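Local coordinates for putative metal binding protein RUMGNA_00854 (Ruminococcus gnavus, PDB 3U7Z) that binds calcium ions in the crystal but is otherwise of unknown function, a small beta-rich domain of the ubiquitin clan, at residues Thr10-Val13 and Thr19-Val22; Val13-Gln18 and Gln67-Thr72; Phe23-Asp28 and Glu39-Gly44; Asp57-Asp62 and Leu95-Gly100. One frame throughout, in Å; residues are numbered along the deposited sequence.

Following the chain from the N terminus, contact 1 comes first. It closes the short turn between strands 7-14 and 20-27 into a hairpin. Contact 2 begins on the same strand, shares Val13, and closes a long loop by bringing the end of strand 7-14 near strand 67-73. Contact 3 lies wholly within that loop. It ties strand 20-27 to the segment that follows helix 32-38 and carries calcium. Contact 4 opens inside the loop of contact 2 and closes after it, so these two cross. It sets strand 59-60 of the small sheet beside strand 92-99 of the large one. His15 of contact 2 bonds to Asp57 and Glu59 of contact 4.

Contact 1 (Thr10-Val13 and Thr19-Val22); sequences TVTV and TENV
Thr12 overlaps Val22 on one face of the sheet, with OG1 3.6 Å from Val22 CG2. The methyl of Thr12 lies a little further along. Its CG2 is 4.0 Å from the same Val22 CG2 and 4.1 Å from Glu20 CB. With chi1 -58°, OG1 lies beside the backbone N and CG2 anti to it, which turns both branches to the neighbouring strand. Replacing Thr12 by an alanine would remove both branches and would probably leave Val22 CG2 and Glu20 CB without this packing partner, opening a shallow gap. Thr12 and Val22 form a non-hydrogen-bonded pair. The next pair, Val13 and Asn21, is hydrogen-bonded, with side chains on the other face. Val13 N donates to Asn21 O over 2.8 Å, nearly straight at 171°, and is tilted 22° from the carbonyl plane. Asn21 N returns a bond of 2.9 Å to Val13 O, in the carbonyl plane. Each acceptor also receives a CA-H contact. Thr12 CA lies 3.4 Å from Asn21 O, and Glu20 CA lies 3.2 Å from Val13 O. Each oxygen thus accepts one N-H bond and one weaker CA-H contact. The Asn21 amide makes a weak hydrogen bond to Asp57, a calcium ligand, which links this hairpin to the metal-binding side of the domain. On its other side strand 7-14 is paired with strand 92-99. The whole is an antiparallel beta hairpin of strands 7-14 and 20-27, the first in this ubiquitin-clan domain and consistent with the opening hairpin of a beta-grasp fold.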
loop_
_atom_site.group_PDB
_atom_site.type_symbol
_atom_site.label_atom_id
_atom_site.label_comp_id
_atom_site.label_asym_id
_atom_site.label_seq_id
_atom_site.Cartn_x
_atom_site.Cartn_y
_atom_site.Cartn_z
ATOM N N THR A 10 -8.777 -6.654 0.923
ATOM C CA THR A 10 -7.607 -7.094 1.694
ATOM C C THR A 10 -6.368 -6.375 1.215
ATOM O O THR A 10 -6.286 -5.990 0.058
ATOM C CB THR A 10 -7.361 -8.597 1.591
ATOM O OG1 THR A 10 -7.112 -9.000 0.274
ATOM C CG2 THR A 10 -8.576 -9.353 2.006
ATOM N N VAL A 11 -5.477 -6.084 2.158
ATOM C CA VAL A 11 -4.173 -5.511 1.878
ATOM C C VAL A 11 -3.173 -6.445 2.522
ATOM O O VAL A 11 -3.211 -6.657 3.735
ATOM C CB VAL A 11 -4.042 -4.127 2.450
ATOM C CG1 VAL A 11 -2.633 -3.574 2.174
ATOM C CG2 VAL A 11 -5.137 -3.207 1.889
ATOM N N THR A 12 -2.264 -6.995 1.724
ATOM C CA THR A 12 -1.204 -7.847 2.234
ATOM C C THR A 12 0.112 -7.106 2.151
ATOM O O THR A 12 0.428 -6.520 1.123
ATOM C CB THR A 12 -1.117 -9.150 1.453
ATOM O OG1 THR A 12 -2.373 -9.839 1.523
ATOM C CG2 THR A 12 -0.043 -10.060 1.986
ATOM N N VAL A 13 0.810 -7.034 3.273
ATOM C CA VAL A 13 2.108 -6.432 3.361
ATOM C C VAL A 13 3.158 -7.507 3.275
ATOM O O VAL A 13 3.165 -8.403 4.095
ATOM C CB VAL A 13 2.262 -5.598 4.618
ATOM C CG1 VAL A 13 3.623 -4.975 4.703
ATOM C CG2 VAL A 13 1.129 -4.563 4.709
ATOM N N THR A 19 7.969 -12.060 5.536
ATOM C CA THR A 19 6.796 -12.082 6.378
ATOM C C THR A 19 5.666 -11.393 5.618
ATOM O O THR A 19 5.844 -10.300 5.081
ATOM C CB THR A 19 7.035 -11.304 7.719
ATOM O OG1 THR A 19 8.120 -11.863 8.459
ATOM C CG2 THR A 19 5.753 -11.388 8.613
ATOM N N GLU A 20 4.531 -12.032 5.560
ATOM C CA GLU A 20 3.330 -11.486 4.933
ATOM C C GLU A 20 2.329 -11.240 6.047
ATOM O O GLU A 20 1.998 -12.119 6.833
ATOM C CB GLU A 20 2.812 -12.391 3.826
ATOM C CG GLU A 20 3.864 -12.602 2.752
ATOM C CD GLU A 20 3.365 -13.318 1.527
ATOM O OE1 GLU A 20 2.150 -13.579 1.503
ATOM O OE2 GLU A 20 4.195 -13.617 0.612
ATOM N N ASN A 21 1.890 -10.015 6.181
ATOM C CA ASN A 21 0.793 -9.682 7.107
ATOM C C ASN A 21 -0.416 -9.280 6.301
ATOM O O ASN A 21 -0.366 -8.358 5.488
ATOM C CB ASN A 21 1.223 -8.582 8.071
ATOM C CG ASN A 21 2.389 -9.048 9.001
ATOM O OD1 ASN A 21 2.319 -10.137 9.604
ATOM N ND2 ASN A 21 3.493 -8.325 8.991
ATOM N N VAL A 22 -1.537 -9.910 6.578
ATOM C CA VAL A 22 -2.754 -9.668 5.814
ATOM C C VAL A 22 -3.699 -8.857 6.677
ATOM O O VAL A 22 -3.948 -9.221 7.853
ATOM C CB VAL A 22 -3.431 -11.011 5.412
ATOM C CG1 VAL A 22 -4.751 -10.756 4.727
ATOM C CG2 VAL A 22 -2.518 -11.818 4.518
#

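Contact 2 (Val13-Gln18 and Gln67-Thr72); sequences VIHGDQ and QWWCIT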
loop_
_atom_site.group_PDB
_atom_site.type_symbol
_atom_site.label_atom_id
_atom_site.label_comp_id
_atom_site.label_asym_id
_atom_site.label_seq_id
_atom_site.Cartn_x
_atom_site.Cartn_y
_atom_site.Cartn_z
ATOM N N VAL A 13 0.810 -7.034 3.273
ATOM C CA VAL A 13 2.108 -6.432 3.361
ATOM C C VAL A 13 3.158 -7.507 3.275
ATOM O O VAL A 13 3.165 -8.403 4.095
ATOM C CB VAL A 13 2.262 -5.598 4.618
ATOM C CG1 VAL A 13 3.623 -4.975 4.703
ATOM C CG2 VAL A 13 1.129 -4.563 4.709
ATOM N N ILE A 14 4.027 -7.400 2.291
ATOM C CA ILE A 14 5.145 -8.343 2.114
ATOM C C ILE A 14 6.429 -7.607 2.508
ATOM O O ILE A 14 6.935 -6.718 1.821
ATOM C CB ILE A 14 5.212 -8.965 0.718
ATOM C CG1 ILE A 14 3.904 -9.690 0.367
ATOM C CG2 ILE A 14 6.304 -10.012 0.645
ATOM C CD1 ILE A 14 2.883 -8.840 -0.322
ATOM N N HIS A 15 6.876 -7.962 3.686
ATOM C CA HIS A 15 7.977 -7.340 4.340
ATOM C C HIS A 15 9.328 -7.757 3.708
ATOM O O HIS A 15 9.423 -8.723 2.932
ATOM C CB HIS A 15 7.939 -7.634 5.861
ATOM C CG HIS A 15 6.908 -6.836 6.604
ATOM N ND1 HIS A 15 7.073 -5.489 6.847
ATOM C CD2 HIS A 15 5.671 -7.158 7.066
ATOM C CE1 HIS A 15 6.020 -5.034 7.520
ATOM N NE2 HIS A 15 5.140 -6.026 7.651
ATOM N N GLY A 16 10.364 -7.058 4.167
ATOM C CA GLY A 16 11.735 -7.292 3.725
ATOM C C GLY A 16 12.225 -8.698 3.979
ATOM O O GLY A 16 12.995 -9.183 3.171
ATOM N N ASP A 17 11.766 -9.340 5.066
ATOM C CA ASP A 17 12.164 -10.713 5.421
ATOM C C ASP A 17 11.162 -11.781 4.938
ATOM O O ASP A 17 11.218 -12.929 5.431
ATOM C CB ASP A 17 12.366 -10.853 6.922
ATOM C CG ASP A 17 11.073 -10.704 7.719
ATOM O OD1 ASP A 17 10.015 -10.398 7.130
ATOM O OD2 ASP A 17 11.081 -10.885 8.956
ATOM N N GLN A 18 10.290 -11.415 3.993
ATOM C CA GLN A 18 9.179 -12.264 3.435
ATOM C C GLN A 18 7.986 -12.536 4.313
ATOM O O GLN A 18 7.075 -13.265 3.867
ATOM C CB GLN A 18 9.617 -13.674 3.005
ATOM C CG GLN A 18 10.609 -13.738 1.979
ATOM C CD GLN A 18 11.051 -15.212 1.560
ATOM O OE1 GLN A 18 10.687 -16.326 2.131
ATOM N NE2 GLN A 18 11.884 -15.198 0.541
ATOM N N GLN A 67 15.679 0.795 -1.635
ATOM C CA GLN A 67 14.455 0.088 -1.280
ATOM C C GLN A 67 13.264 1.013 -1.412
ATOM O O GLN A 67 13.380 2.218 -1.191
ATOM C CB GLN A 67 14.523 -0.403 0.139
ATOM C CG GLN A 67 15.584 -1.394 0.390
ATOM C CD GLN A 67 15.691 -1.830 1.823
ATOM O OE1 GLN A 67 15.030 -1.314 2.722
ATOM N NE2 GLN A 67 16.583 -2.790 2.048
ATOM N N TRP A 68 12.128 0.420 -1.768
ATOM C CA TRP A 68 10.922 1.175 -1.965
ATOM C C TRP A 68 9.726 0.258 -1.853
ATOM O O TRP A 68 9.768 -0.933 -2.143
ATOM C CB TRP A 68 10.921 1.881 -3.332
ATOM C CG TRP A 68 11.165 0.993 -4.517
ATOM C CD1 TRP A 68 12.380 0.487 -4.895
ATOM C CD2 TRP A 68 10.269 0.636 -5.532
ATOM N NE1 TRP A 68 12.271 -0.221 -6.032
ATOM C CE2 TRP A 68 10.982 -0.144 -6.471
ATOM C CE3 TRP A 68 8.902 0.813 -5.714
ATOM C CZ2 TRP A 68 10.372 -0.710 -7.556
ATOM C CZ3 TRP A 68 8.335 0.300 -6.846
ATOM C CH2 TRP A 68 9.066 -0.456 -7.748
ATOM N N TRP A 69 8.613 0.827 -1.400
ATOM C CA TRP A 69 7.327 0.128 -1.300
ATOM C C TRP A 69 6.590 0.213 -2.611
ATOM O O TRP A 69 6.443 1.275 -3.222
ATOM C CB TRP A 69 6.474 0.717 -0.185
ATOM C CG TRP A 69 7.002 0.356 1.155
ATOM C CD1 TRP A 69 7.724 1.179 2.041
ATOM C CD2 TRP A 69 6.872 -0.905 1.812
ATOM N NE1 TRP A 69 8.043 0.465 3.153
ATOM C CE2 TRP A 69 7.552 -0.805 3.041
ATOM C CE3 TRP A 69 6.228 -2.086 1.486
ATOM C CZ2 TRP A 69 7.570 -1.861 3.948
ATOM C CZ3 TRP A 69 6.280 -3.145 2.356
ATOM C CH2 TRP A 69 6.951 -3.012 3.584
ATOM N N CYS A 70 6.110 -0.948 -3.056
ATOM C CA CYS A 70 5.405 -1.091 -4.312
ATOM C C CYS A 70 3.990 -1.565 -4.110
ATOM O O CYS A 70 3.765 -2.508 -3.381
ATOM C CB CYS A 70 6.169 -2.124 -5.155
ATOM S SG CYS A 70 5.225 -2.542 -6.636
ATOM N N ILE A 71 3.054 -0.927 -4.778
ATOM C CA ILE A 71 1.640 -1.302 -4.695
ATOM C C ILE A 71 1.293 -2.198 -5.877
ATOM O O ILE A 71 1.539 -1.828 -7.022
ATOM C CB ILE A 71 0.673 -0.104 -4.782
ATOM C CG1 ILE A 71 0.998 0.959 -3.726
ATOM C CG2 ILE A 71 -0.820 -0.539 -4.614
ATOM C CD1 ILE A 71 0.331 2.325 -3.889
ATOM N N THR A 72 0.666 -3.352 -5.616
ATOM C CA THR A 72 0.106 -4.197 -6.675
ATOM C C THR A 72 -1.314 -4.551 -6.289
ATOM O O THR A 72 -1.737 -4.342 -5.157
ATOM C CB THR A 72 0.948 -5.434 -6.966
ATOM O OG1 THR A 72 1.190 -6.133 -5.757
ATOM C CG2 THR A 72 2.235 -5.058 -7.597
#
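Trp69 reaches from strand 67-73 toward the end of strand 7-14, across one face of the mixed sheet of this ubiquitin-clan domain. Strand 92-99 lies between the two, so the indole must bridge the width of a strand. Its CB leaves the backbone with CG anti to the carbonyl carbon, chi1 -72°. The five-membered ring comes next, and its NE1 makes weak hydrogen bonds to the backbone oxygens of Thr54 and Glu59. The six-membered ring does the touching. Its CZ3 lies 3.7 Å from Ile14 O and 4.0 Å from Val13 CG1. Its CH2 is also 4.0 Å from Val13 CG1, so a single methyl touches two neighbouring atoms of the six-membered ring, approaching obliquely. That methyl serves a second ring as well: Val13 CG1 sits 3.5 Å above one face of the His15 imidazole, offset toward its rim. His15 begins the type I turn that runs to Gln18, closed by Gln18 N bonding to His15 O. Both imidazole nitrogens are engaged, NE2 with Asp57 and ND1 with Glu59. His15 ND1 lies at the edge of the indole, near its plane, 4.1 Å from Trp69 CH2.

Contact 3 (Phe23-Asp28 and Glu39-Gly44); sequences FEFDTD and ENLVDG. With CA (calcium ion), chain D; CA (calcium ion), chain C.
Leu41 CG is anti to the backbone N, chi1 -176°, and this carries its two methyls to the rings of Phe23 and Phe25. In both phenylalanines CG is anti to the carbonyl carbon. Leu41 CD1 lies over one face of Phe23, in a CH-pi contact 3.8 Å from the ring centroid and 19° off the normal. Its closest ring atom is Phe23 CZ, 3.6 Å from that methyl. Leu41 CD2 meets Phe25 differently, at the ring edge, 4.1 Å from CZ. In one of its two conformers, the bent chain of Glu39 meets the same edge, its CG 3.7 Å from Phe25 CE1. Helix 32-38 covers Phe25 with Val35 and Ser38. The helix ends in a Schellman motif with Asn40 as its C-prime residue. Beyond it the chain turns to calcium. One ion is held by Asn40, by Val42 O at 2.4 Å and by Asp43 OD1, also at 2.4 Å, with Glu37 completing the protein ligands. Asp43 OD1 bridges to a second calcium ion, which OD2 of that carboxylate also grips, at 2.5 Å. The leucine and two rings thus join strand 20-27 to a calcium site built at the C-terminal end of a helix.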
loop_
_atom_site.group_PDB
_atom_site.type_symbol
_atom_site.label_atom_id
_atom_site.label_comp_id
_atom_site.label_asym_id
_atom_site.label_seq_id
_atom_site.Cartn_x
_atom_site.Cartn_y
_atom_site.Cartn_z
ATOM N N PHE A 23 -4.223 -7.804 6.078
ATOM C CA PHE A 23 -5.128 -6.911 6.731
ATOM C C PHE A 23 -6.418 -6.849 5.946
ATOM O O PHE A 23 -6.405 -6.684 4.744
ATOM C CB PHE A 23 -4.525 -5.518 6.865
ATOM C CG PHE A 23 -3.251 -5.472 7.630
ATOM C CD1 PHE A 23 -3.260 -5.299 9.030
ATOM C CD2 PHE A 23 -2.053 -5.589 7.003
ATOM C CE1 PHE A 23 -2.083 -5.286 9.710
ATOM C CE2 PHE A 23 -0.878 -5.580 7.720
ATOM C CZ PHE A 23 -0.913 -5.424 9.074
ATOM N N GLU A 24 -7.549 -6.984 6.622
ATOM C CA GLU A 24 -8.849 -6.913 5.965
ATOM C C GLU A 24 -9.468 -5.602 6.327
ATOM O O GLU A 24 -9.403 -5.166 7.473
ATOM C CB GLU A 24 -9.759 -8.047 6.390
ATOM C CG GLU A 24 -9.379 -9.358 5.824
ATOM C CD GLU A 24 -10.398 -10.403 6.165
ATOM O OE1 GLU A 24 -10.663 -10.589 7.371
ATOM O OE2 GLU A 24 -10.947 -11.014 5.227
ATOM N N PHE A 25 -10.083 -4.944 5.335
ATOM C CA PHE A 25 -10.827 -3.730 5.580
ATOM C C PHE A 25 -12.250 -3.807 5.035
ATOM O O PHE A 25 -12.505 -4.304 3.953
ATOM C CB PHE A 25 -10.127 -2.574 4.918
ATOM C CG PHE A 25 -8.777 -2.296 5.464
ATOM C CD1 PHE A 25 -8.609 -1.422 6.532
ATOM C CD2 PHE A 25 -7.644 -2.828 4.867
ATOM C CE1 PHE A 25 -7.328 -1.142 7.044
ATOM C CE2 PHE A 25 -6.347 -2.533 5.368
ATOM C CZ PHE A 25 -6.198 -1.712 6.429
ATOM N N ASP A 26 -13.176 -3.300 5.833
ATOM C CA ASP A 26 -14.535 -3.083 5.392
ATOM C C ASP A 26 -14.704 -1.561 5.359
ATOM O O ASP A 26 -14.730 -0.922 6.388
ATOM C CB ASP A 26 -15.494 -3.774 6.372
ATOM C CG ASP A 26 -15.153 -5.270 6.584
ATOM O OD1 ASP A 26 -15.284 -6.063 5.636
ATOM O OD2 ASP A 26 -14.710 -5.640 7.697
ATOM N N THR A 27 -14.805 -0.981 4.171
ATOM C CA THR A 27 -14.540 0.452 4.002
ATOM C C THR A 27 -15.485 1.078 2.997
ATOM O O THR A 27 -15.849 0.449 2.047
ATOM C CB THR A 27 -13.039 0.677 3.572
ATOM O OG1 THR A 27 -12.802 2.059 3.335
ATOM C CG2 THR A 27 -12.707 -0.101 2.284
ATOM N N ASP A 28 -15.826 2.348 3.216
ATOM C CA ASP A 28 -16.566 3.155 2.222
ATOM C C ASP A 28 -15.640 4.131 1.507
ATOM O O ASP A 28 -16.096 5.006 0.759
ATOM C CB ASP A 28 -17.771 3.890 2.850
ATOM C CG ASP A 28 -17.552 4.243 4.319
ATOM O OD1 ASP A 28 -16.550 4.936 4.608
ATOM O OD2 ASP A 28 -18.347 3.783 5.185
ATOM N N GLU A 39 -6.130 3.139 9.654
ATOM C CA GLU A 39 -5.539 2.434 10.769
ATOM C C GLU A 39 -4.067 2.807 10.955
ATOM O O GLU A 39 -3.339 2.103 11.639
ATOM C CB GLU A 39 -5.646 0.915 10.522
ATOM C CG GLU A 39 -7.066 0.368 10.460
ATOM C CD GLU A 39 -7.744 0.365 11.823
ATOM O OE1 GLU A 39 -7.043 0.202 12.843
ATOM O OE2 GLU A 39 -8.982 0.526 11.870
ATOM N N ASN A 40 -3.629 3.901 10.321
ATOM C CA ASN A 40 -2.231 4.255 10.323
ATOM C C ASN A 40 -1.310 3.078 9.930
ATOM O O ASN A 40 -0.281 2.852 10.537
ATOM C CB ASN A 40 -1.820 4.931 11.630
ATOM C CG ASN A 40 -0.531 5.670 11.507
ATOM O OD1 ASN A 40 -0.056 5.926 10.415
ATOM N ND2 ASN A 40 0.049 6.007 12.603
ATOM N N LEU A 41 -1.666 2.393 8.865
ATOM C CA LEU A 41 -0.860 1.234 8.401
ATOM C C LEU A 41 0.369 1.652 7.601
ATOM O O LEU A 41 1.258 0.867 7.419
ATOM C CB LEU A 41 -1.727 0.293 7.575
ATOM C CG LEU A 41 -1.122 -1.028 7.064
ATOM C CD1 LEU A 41 -0.677 -1.900 8.254
ATOM C CD2 LEU A 41 -2.130 -1.730 6.173
ATOM N N VAL A 42 0.377 2.881 7.112
ATOM C CA VAL A 42 1.474 3.418 6.350
ATOM C C VAL A 42 1.830 4.815 6.816
ATOM O O VAL A 42 1.026 5.487 7.500
ATOM C CB VAL A 42 1.127 3.517 4.856
ATOM C CG1 VAL A 42 0.700 2.132 4.252
ATOM C CG2 VAL A 42 0.090 4.565 4.562
ATOM N N ASP A 43 3.039 5.230 6.504
ATOM C CA ASP A 43 3.425 6.650 6.555
ATOM C C ASP A 43 3.920 7.014 5.176
ATOM O O ASP A 43 4.662 6.252 4.538
ATOM C CB ASP A 43 4.511 6.923 7.587
ATOM C CG ASP A 43 4.018 7.241 8.955
ATOM O OD1 ASP A 43 2.826 7.254 9.260
ATOM O OD2 ASP A 43 4.930 7.508 9.785
ATOM N N GLY A 44 3.486 8.192 4.714
ATOM C CA GLY A 44 3.935 8.698 3.482
ATOM C C GLY A 44 4.041 10.173 3.453
ATOM O O GLY A 44 3.520 10.857 4.310
HETATM CA CA CA D . 0.494 7.458 8.719
HETATM CA CA CA C . 3.441 8.929 11.148
HETATM O O HOH W 1 2.820 7.901 13.308
HETATM O O HOH W 2 5.652 9.425 11.982
#

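Contact 4 (Asp57-Asp62 and Leu95-Gly100); sequences DEETAD and LTLKEG. With CA (calcium ion), chain F; EDO (1,2-ethanediol), chain K.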
loop_
_atom_site.group_PDB
_atom_site.type_symbol
_atom_site.label_atom_id
_atom_site.label_comp_id
_atom_site.label_asym_id
_atom_site.label_seq_id
_atom_site.Cartn_x
_atom_site.Cartn_y
_atom_site.Cartn_z
ATOM N N ASP A 57 3.399 -0.899 7.906
ATOM C CA ASP A 57 3.315 -1.902 8.954
ATOM C C ASP A 57 4.614 -1.935 9.727
ATOM O O ASP A 57 5.158 -2.995 9.936
ATOM C CB ASP A 57 2.907 -3.273 8.399
ATOM C CG ASP A 57 2.643 -4.315 9.446
ATOM O OD1 ASP A 57 2.112 -3.996 10.545
ATOM O OD2 ASP A 57 2.938 -5.514 9.146
ATOM N N GLU A 58 5.093 -0.762 10.142
ATOM C CA GLU A 58 6.289 -0.596 10.965
ATOM C C GLU A 58 7.591 -1.020 10.346
ATOM O O GLU A 58 8.556 -1.215 11.054
ATOM C CB GLU A 58 6.099 -1.246 12.333
ATOM C CG GLU A 58 4.889 -0.733 13.055
ATOM C CD GLU A 58 4.763 -1.333 14.431
ATOM O OE1 GLU A 58 5.068 -2.545 14.616
ATOM O OE2 GLU A 58 4.306 -0.604 15.338
ATOM N N GLU A 59 7.645 -1.060 9.028
ATOM C CA GLU A 59 8.883 -1.267 8.323
ATOM C C GLU A 59 9.145 -0.141 7.333
ATOM O O GLU A 59 8.343 0.161 6.446
ATOM C CB GLU A 59 8.899 -2.619 7.555
ATOM C CG GLU A 59 10.226 -2.833 6.855
ATOM C CD GLU A 59 10.433 -4.189 6.236
ATOM O OE1 GLU A 59 9.452 -4.792 5.852
ATOM O OE2 GLU A 59 11.595 -4.662 6.086
ATOM N N THR A 60 10.288 0.497 7.517
ATOM C CA THR A 60 10.679 1.660 6.759
ATOM C C THR A 60 11.670 1.222 5.691
ATOM O O THR A 60 12.680 0.550 5.990
ATOM C CB THR A 60 11.333 2.736 7.681
ATOM O OG1 THR A 60 10.347 3.169 8.634
ATOM C CG2 THR A 60 11.806 3.968 6.866
ATOM N N ALA A 61 11.414 1.624 4.458
ATOM C CA ALA A 61 12.298 1.380 3.345
ATOM C C ALA A 61 13.600 2.155 3.571
ATOM O O ALA A 61 13.559 3.374 3.877
ATOM C CB ALA A 61 11.664 1.807 2.028
ATOM N N ASP A 62 14.719 1.503 3.265
ATOM C CA ASP A 62 16.048 2.136 3.321
ATOM C C ASP A 62 16.376 2.691 1.940
ATOM O O ASP A 62 16.760 1.957 1.041
ATOM C CB ASP A 62 17.122 1.133 3.812
ATOM C CG ASP A 62 18.545 1.718 3.802
ATOM O OD1 ASP A 62 18.734 2.925 3.539
ATOM O OD2 ASP A 62 19.474 0.943 4.091
ATOM N N LEU A 95 1.328 -4.561 -0.714
ATOM C CA LEU A 95 2.412 -3.558 -0.537
ATOM C C LEU A 95 3.679 -4.385 -0.296
ATOM O O LEU A 95 3.783 -5.110 0.686
ATOM C CB LEU A 95 2.156 -2.627 0.642
ATOM C CG LEU A 95 0.902 -1.805 0.498
ATOM C CD1 LEU A 95 0.494 -1.134 1.785
ATOM C CD2 LEU A 95 1.000 -0.820 -0.571
ATOM N N THR A 96 4.642 -4.307 -1.215
ATOM C CA THR A 96 5.828 -5.124 -1.180
ATOM C C THR A 96 7.045 -4.266 -1.103
ATOM O O THR A 96 7.182 -3.318 -1.832
ATOM C CB THR A 96 5.949 -5.987 -2.450
ATOM O OG1 THR A 96 4.759 -6.744 -2.562
ATOM C CG2 THR A 96 7.129 -6.939 -2.399
ATOM N N LEU A 97 7.943 -4.649 -0.215
ATOM C CA LEU A 97 9.240 -3.981 -0.128
ATOM C C LEU A 97 10.141 -4.498 -1.231
ATOM O O LEU A 97 10.537 -5.643 -1.193
ATOM C CB LEU A 97 9.868 -4.104 1.244
ATOM C CG LEU A 97 11.063 -3.197 1.522
ATOM C CD1 LEU A 97 10.804 -1.737 1.379
ATOM C CD2 LEU A 97 11.646 -3.516 2.885
ATOM N N LYS A 98 10.504 -3.608 -2.174
ATOM C CA LYS A 98 11.332 -3.945 -3.295
ATOM C C LYS A 98 12.684 -3.272 -3.120
ATOM O O LYS A 98 12.850 -2.341 -2.370
ATOM C CB LYS A 98 10.668 -3.533 -4.607
ATOM C CG LYS A 98 9.440 -4.310 -4.973
ATOM C CD LYS A 98 8.893 -3.938 -6.383
ATOM C CE LYS A 98 7.628 -4.733 -6.708
ATOM N NZ LYS A 98 6.817 -4.169 -7.837
ATOM N N GLU A 99 13.658 -3.752 -3.890
ATOM C CA GLU A 99 15.010 -3.217 -3.888
ATOM C C GLU A 99 15.472 -3.057 -5.338
ATOM O O GLU A 99 15.413 -3.994 -6.121
ATOM C CB GLU A 99 15.992 -4.125 -3.134
ATOM C CG GLU A 99 15.492 -4.675 -1.832
ATOM C CD GLU A 99 16.614 -5.256 -1.007
ATOM O OE1 GLU A 99 17.128 -6.335 -1.386
ATOM O OE2 GLU A 99 16.984 -4.617 0.001
ATOM N N GLY A 100 15.883 -1.861 -5.690
ATOM C CA GLY A 100 16.389 -1.572 -7.042
ATOM C C GLY A 100 15.323 -1.495 -8.100
ATOM O O GLY A 100 14.160 -1.395 -7.801
HETATM CA CA CA F . 1.424 -3.754 12.578
HETATM C C1 EDO K . 2.740 4.078 10.282
HETATM O O1 EDO K . 3.596 4.492 11.360
HETATM C C2 EDO K . 3.257 2.822 9.587
HETATM O O2 EDO K . 3.573 1.621 10.322
HETATM O O HOH W 3 4.030 -4.053 12.889
HETATM O O HOH W 4 -0.666 -2.493 12.140
#
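The Glu59 carboxylate turns one face to Leu97, whose CD2 methyl lies over it, 3.6 Å from Glu59 CD and 3.4 Å from OE2. The other oxygen, OE1, is bonded to His15 ND1 and to Gly16 N, and these two bonds on one oxygen probably limit how far the group can turn. Leu97 CG is anti to the backbone N, chi1 -167°, which brings the fork of the side chain up to the 57-62 segment. The second branch of the fork meets Ala61: Leu97 CD1 is 3.7 Å from Ala61 CB. Leu97 also packs on Trp69 of the adjoining strand. An alanine in place of Leu97 would probably open a gap beside Ala61 and Trp69 and leave the carboxylate face without its methyl cover. His15 links Asp57 and Glu59, as its NE2 is bonded to Asp57 OD2. An imidazole between two carboxylates is probably favoured in its protonated form. The other oxygen of Asp57, OD1, binds a calcium ion at 2.2 Å. Two waters join it on the metal, at 2.6 Å and 2.5 Å from the ion. The first of them also donates to Glu58 OE1 over 2.5 Å. Asp57 and Glu58 both have positive phi, which reverses the chain tightly between strands 52-56 and 59-60. Glu58 N donates to O2 of a 1,2-ethanediol, probably from the crystallisation liquor, over 2.8 Å. This is a surface contact in which the last hairpin of the small antiparallel sheet leans on strand 92-99, with a calcium ion held at the hairpin turn.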